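Local atomic coordinates of T9SS C-terminal target domain-containing protein (Bacteroides cellulosilyticus, PDB entry 5JVK), a protein that is a family 39 glycoside hydrolase of a gut symbiont and probably hydrolyses O-glycosidic bonds within polysaccharide chains. Residues P191-E194 with E195-L198; L237-V240 with Y241-K245. All blocks are in the same frame, centred on the assembly; numbering follows the deposited sequence.

Contact 1: P191-E194 with E195-L198; sequences PTTE and ESRL. With SO4 (sulfate ion), chain E.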
loop_
_atom_site.group_PDB
_atom_site.type_symbol
_atom_site.label_atom_id
_atom_site.label_comp_id
_atom_site.label_asym_id
_atom_site.label_seq_id
_atom_site.Cartn_x
_atom_site.Cartn_y
_atom_site.Cartn_z
ATOM N N PRO A 191 8.618 -18.596 20.357
ATOM C CA PRO A 191 8.743 -19.988 20.814
ATOM C C PRO A 191 10.140 -20.585 20.612
ATOM O O PRO A 191 10.584 -20.745 19.472
ATOM C CB PRO A 191 7.708 -20.733 19.960
ATOM C CG PRO A 191 7.581 -19.912 18.726
ATOM C CD PRO A 191 7.726 -18.490 19.185
ATOM N N THR A 192 10.817 -20.889 21.724
ATOM C CA THR A 192 12.149 -21.513 21.712
ATOM C C THR A 192 12.202 -22.946 22.283
ATOM O O THR A 192 13.264 -23.572 22.239
ATOM C CB THR A 192 13.184 -20.632 22.450
ATOM O OG1 THR A 192 12.713 -20.325 23.767
ATOM C CG2 THR A 192 13.428 -19.339 21.683
ATOM N N THR A 193 11.085 -23.468 22.805
ATOM C CA THR A 193 11.028 -24.862 23.282
ATOM C C THR A 193 10.542 -25.789 22.173
ATOM O O THR A 193 9.829 -25.357 21.265
ATOM C CB THR A 193 10.109 -25.039 24.516
ATOM O OG1 THR A 193 8.731 -24.950 24.132
ATOM C CG2 THR A 193 10.416 -23.995 25.586
ATOM N N GLU A 194 10.917 -27.064 22.263
ATOM C CA GLU A 194 10.478 -28.085 21.301
ATOM C C GLU A 194 8.949 -28.207 21.274
ATOM O O GLU A 194 8.364 -28.389 20.206
ATOM C CB GLU A 194 11.106 -29.450 21.623
ATOM C CG GLU A 194 11.025 -30.467 20.486
ATOM C CD GLU A 194 11.269 -31.900 20.937
ATOM O OE1 GLU A 194 12.002 -32.115 21.926
ATOM O OE2 GLU A 194 10.723 -32.821 20.292
ATOM N N GLU A 195 8.320 -28.094 22.445
ATOM C CA GLU A 195 6.860 -28.157 22.570
ATOM C C GLU A 195 6.176 -26.964 21.896
ATOM O O GLU A 195 5.218 -27.143 21.142
ATOM C CB GLU A 195 6.442 -28.215 24.048
ATOM C CG GLU A 195 4.993 -28.650 24.274
ATOM C CD GLU A 195 4.406 -28.192 25.604
ATOM O OE1 GLU A 195 5.145 -27.682 26.474
ATOM O OE2 GLU A 195 3.180 -28.348 25.783
ATOM N N SER A 196 6.670 -25.757 22.181
ATOM C CA SER A 196 6.058 -24.518 21.682
ATOM C C SER A 196 6.260 -24.300 20.181
ATOM O O SER A 196 5.389 -23.731 19.518
ATOM C CB SER A 196 6.582 -23.310 22.460
ATOM O OG SER A 196 7.985 -23.183 22.326
ATOM N N ARG A 197 7.407 -24.732 19.655
ATOM C CA ARG A 197 7.637 -24.749 18.206
ATOM C C ARG A 197 6.642 -25.655 17.488
ATOM O O ARG A 197 6.119 -25.294 16.431
ATOM C CB ARG A 197 9.052 -25.217 17.880
ATOM C CG ARG A 197 10.137 -24.225 18.252
ATOM C CD ARG A 197 11.507 -24.871 18.187
ATOM N NE ARG A 197 12.510 -24.098 18.914
ATOM C CZ ARG A 197 13.753 -24.506 19.162
ATOM N NH1 ARG A 197 14.190 -25.694 18.740
ATOM N NH2 ARG A 197 14.578 -23.715 19.842
ATOM N N LEU A 198 6.398 -26.830 18.066
ATOM C CA LEU A 198 5.420 -27.780 17.534
ATOM C C LEU A 198 4.002 -27.206 17.608
ATOM O O LEU A 198 3.227 -27.332 16.659
ATOM C CB LEU A 198 5.486 -29.110 18.296
ATOM C CG LEU A 198 4.848 -30.319 17.599
ATOM C CD1 LEU A 198 5.783 -30.875 16.533
ATOM C CD2 LEU A 198 4.485 -31.402 18.606
HETATM S S SO4 E . 13.119 -27.961 25.186
HETATM O O1 SO4 E . 13.920 -27.953 23.940
HETATM O O2 SO4 E . 13.680 -28.963 26.119
HETATM O O3 SO4 E . 13.166 -26.623 25.817
HETATM O O4 SO4 E . 11.711 -28.309 24.881
#
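Thr193 and Ser196 meet through their hydroxyls, OG1 and OG standing 2.6 Å apart in a hydrogen bond whose donor could be either. Both oxygens sit between their own backbone N and carbonyl carbon (chi1 74° for Thr193), which turns them inward to each other; OG1 also lies 3.0 Å from Ser196 N. A hydroxyl on the beta carbon suits this place, held near the backbone within reach of the first turn's polar groups. Ser196 OG is gripped a second time by Gly184 O, and Pro191 CB packs against it at 3.4 Å, so this buried hydroxyl has both polar and apolar neighbours. One residue on, Arg197 N bonds Thr193 O at 3.0 Å and the first helical turn closes. The extended Arg197 chain runs back along the loop, bringing one guanidinium face over Thr192 O, with Pro191 O at the edge in its plane. The N-H of Glu194 points out of the turn and binds sulfate O4 at 3.0 Å, an anion probably left from crystallisation. Lys146 pairs with Glu195, a negative residue suited to a helix start. Standing just before helix 194-211, its hydroxyl turned to Ser196 and its carbonyl receiving Arg197 N, Thr193 is a typical N-cap.

Contact 2: L237-V240 with Y241-K245; sequences LKVV and YPTVK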
loop_
_atom_site.group_PDB
_atom_site.type_symbol
_atom_site.label_atom_id
_atom_site.label_comp_id
_atom_site.label_asym_id
_atom_site.label_seq_id
_atom_site.Cartn_x
_atom_site.Cartn_y
_atom_site.Cartn_z
ATOM N N LEU A 237 11.313 -22.280 12.303
ATOM C CA LEU A 237 11.023 -22.397 10.873
ATOM C C LEU A 237 11.181 -23.828 10.337
ATOM O O LEU A 237 10.399 -24.259 9.485
ATOM C CB LEU A 237 11.929 -21.435 10.092
ATOM C CG LEU A 237 11.720 -21.224 8.592
ATOM C CD1 LEU A 237 10.318 -20.699 8.301
ATOM C CD2 LEU A 237 12.797 -20.283 8.049
ATOM N N LYS A 238 12.184 -24.554 10.841
ATOM C CA LYS A 238 12.426 -25.958 10.445
ATOM C C LYS A 238 11.298 -26.921 10.838
ATOM O O LYS A 238 11.136 -27.963 10.204
ATOM C CB LYS A 238 13.763 -26.467 11.005
ATOM C CG LYS A 238 14.971 -26.010 10.205
ATOM C CD LYS A 238 16.283 -26.416 10.857
ATOM C CE LYS A 238 17.451 -26.204 9.905
ATOM N NZ LYS A 238 18.775 -26.320 10.574
ATOM N N VAL A 239 10.544 -26.576 11.883
ATOM C CA VAL A 239 9.357 -27.333 12.293
ATOM C C VAL A 239 8.120 -26.847 11.525
ATOM O O VAL A 239 7.358 -27.662 11.009
ATOM C CB VAL A 239 9.110 -27.232 13.822
ATOM C CG1 VAL A 239 7.872 -28.024 14.237
ATOM C CG2 VAL A 239 10.335 -27.712 14.594
ATOM N N VAL A 240 7.935 -25.526 11.447
ATOM C CA VAL A 240 6.742 -24.924 10.819
ATOM C C VAL A 240 6.624 -25.216 9.317
ATOM O O VAL A 240 5.533 -25.528 8.840
ATOM C CB VAL A 240 6.672 -23.389 11.075
ATOM C CG1 VAL A 240 5.588 -22.716 10.233
ATOM C CG2 VAL A 240 6.420 -23.113 12.549
ATOM N N TYR A 241 7.731 -25.110 8.584
ATOM C CA TYR A 241 7.696 -25.241 7.121
ATOM C C TYR A 241 7.178 -26.603 6.627
ATOM O O TYR A 241 6.240 -26.631 5.832
ATOM C CB TYR A 241 9.055 -24.897 6.494
ATOM C CG TYR A 241 9.057 -24.922 4.981
ATOM C CD1 TYR A 241 8.551 -23.848 4.241
ATOM C CD2 TYR A 241 9.567 -26.017 4.282
ATOM C CE1 TYR A 241 8.555 -23.866 2.851
ATOM C CE2 TYR A 241 9.573 -26.045 2.893
ATOM C CZ TYR A 241 9.068 -24.968 2.182
ATOM O OH TYR A 241 9.076 -24.998 0.810
ATOM N N PRO A 242 7.767 -27.726 7.095
ATOM C CA PRO A 242 7.222 -29.027 6.669
ATOM C C PRO A 242 5.806 -29.314 7.192
ATOM O O PRO A 242 5.002 -29.888 6.460
ATOM C CB PRO A 242 8.232 -30.040 7.229
ATOM C CG PRO A 242 8.903 -29.331 8.351
ATOM C CD PRO A 242 8.970 -27.895 7.932
ATOM N N THR A 243 5.516 -28.915 8.432
ATOM C CA THR A 243 4.176 -29.071 9.025
ATOM C C THR A 243 3.084 -28.377 8.206
ATOM O O THR A 243 2.007 -28.938 7.998
ATOM C CB THR A 243 4.116 -28.507 10.464
ATOM O OG1 THR A 243 5.216 -29.006 11.231
ATOM C CG2 THR A 243 2.817 -28.899 11.160
ATOM N N VAL A 244 3.374 -27.160 7.750
ATOM C CA VAL A 244 2.407 -26.349 7.008
ATOM C C VAL A 244 2.312 -26.762 5.531
ATOM O O VAL A 244 1.210 -26.851 4.990
ATOM C CB VAL A 244 2.734 -24.842 7.136
ATOM C CG1 VAL A 244 1.842 -24.011 6.229
ATOM C CG2 VAL A 244 2.573 -24.378 8.579
ATOM N N LYS A 245 3.452 -26.997 4.884
ATOM C CA LYS A 245 3.477 -27.351 3.455
ATOM C C LYS A 245 2.872 -28.727 3.141
ATOM O O LYS A 245 2.379 -28.946 2.033
ATOM C CB LYS A 245 4.904 -27.275 2.896
ATOM C CG LYS A 245 5.484 -25.867 2.853
ATOM C CD LYS A 245 4.925 -25.026 1.712
ATOM C CE LYS A 245 5.574 -25.368 0.380
ATOM N NZ LYS A 245 5.123 -24.456 -0.706
#
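Within the helix of a beta-alpha-beta unit, residues 237-240 pass into 241-245 through a turn that carries a proline. Pro242 has no N-H to give to Lys238 O; its ring carbon CD lies 3.1 Å from that oxygen instead, and the helix kinks there. The flanking bonds from Tyr241 and Val244 remain short: Tyr241 N reaches Leu237 O at 2.9 Å, and Val244 N meets Val240 O almost head-on. Between them the Thr243 N to Val239 O bond is the weak one, at 3.4 Å, but the threonine side chain adds a second donor: OG1 gives its proton to the same Val239 O at 2.5 Å, tilted 33° from the carbonyl plane. The hydroxyl is placed there by chi1 of -49°, which sets it beside its own backbone N and anti to the carbonyl carbon. A valine in its place would probably leave Val239 O with only the weak backbone bond across this turn. Alongside, Val240 CG1 and Val244 CG2 touch at 3.8 Å, their side chains pointing the same way; these branched apolar residues pack on Leu204 and Val208 of helix 194-211. Tyr241 turns elsewhere: CG is anti to the backbone N, Lys245 CG lies 3.6 Å above one ring face toward the rim, and the side chain touches Leu253. A long aromatic and a long amine suit this side because both can reach Asp283, Tyr241 through OH and Lys245 through a salt bridge. With one side against the following strand 252-255 and another against helix 194-211, the helix packs as in the outer layer of a (beta/alpha)8 barrel.

From the N terminus, the chain leaves barrel strand 168-174, runs through a loop, and enters helix 194-211 at contact 1. It then passes through strand 217-220 and into helix 229-247, where contact 2 lies. Each contact closes just a local turn, and the two follow in series, neither nesting nor crossing. Their centres are about 12 Å apart, and they touch where Val239 CG1 packs on Arg197 O, 3.9 Å away. Arg197 also reaches Pro235 and Leu236 on the later helix, while Thr243 meets Ala201 and Asn202 on the earlier one. Successive helices of the barrel's outer layer are thus joined side by side.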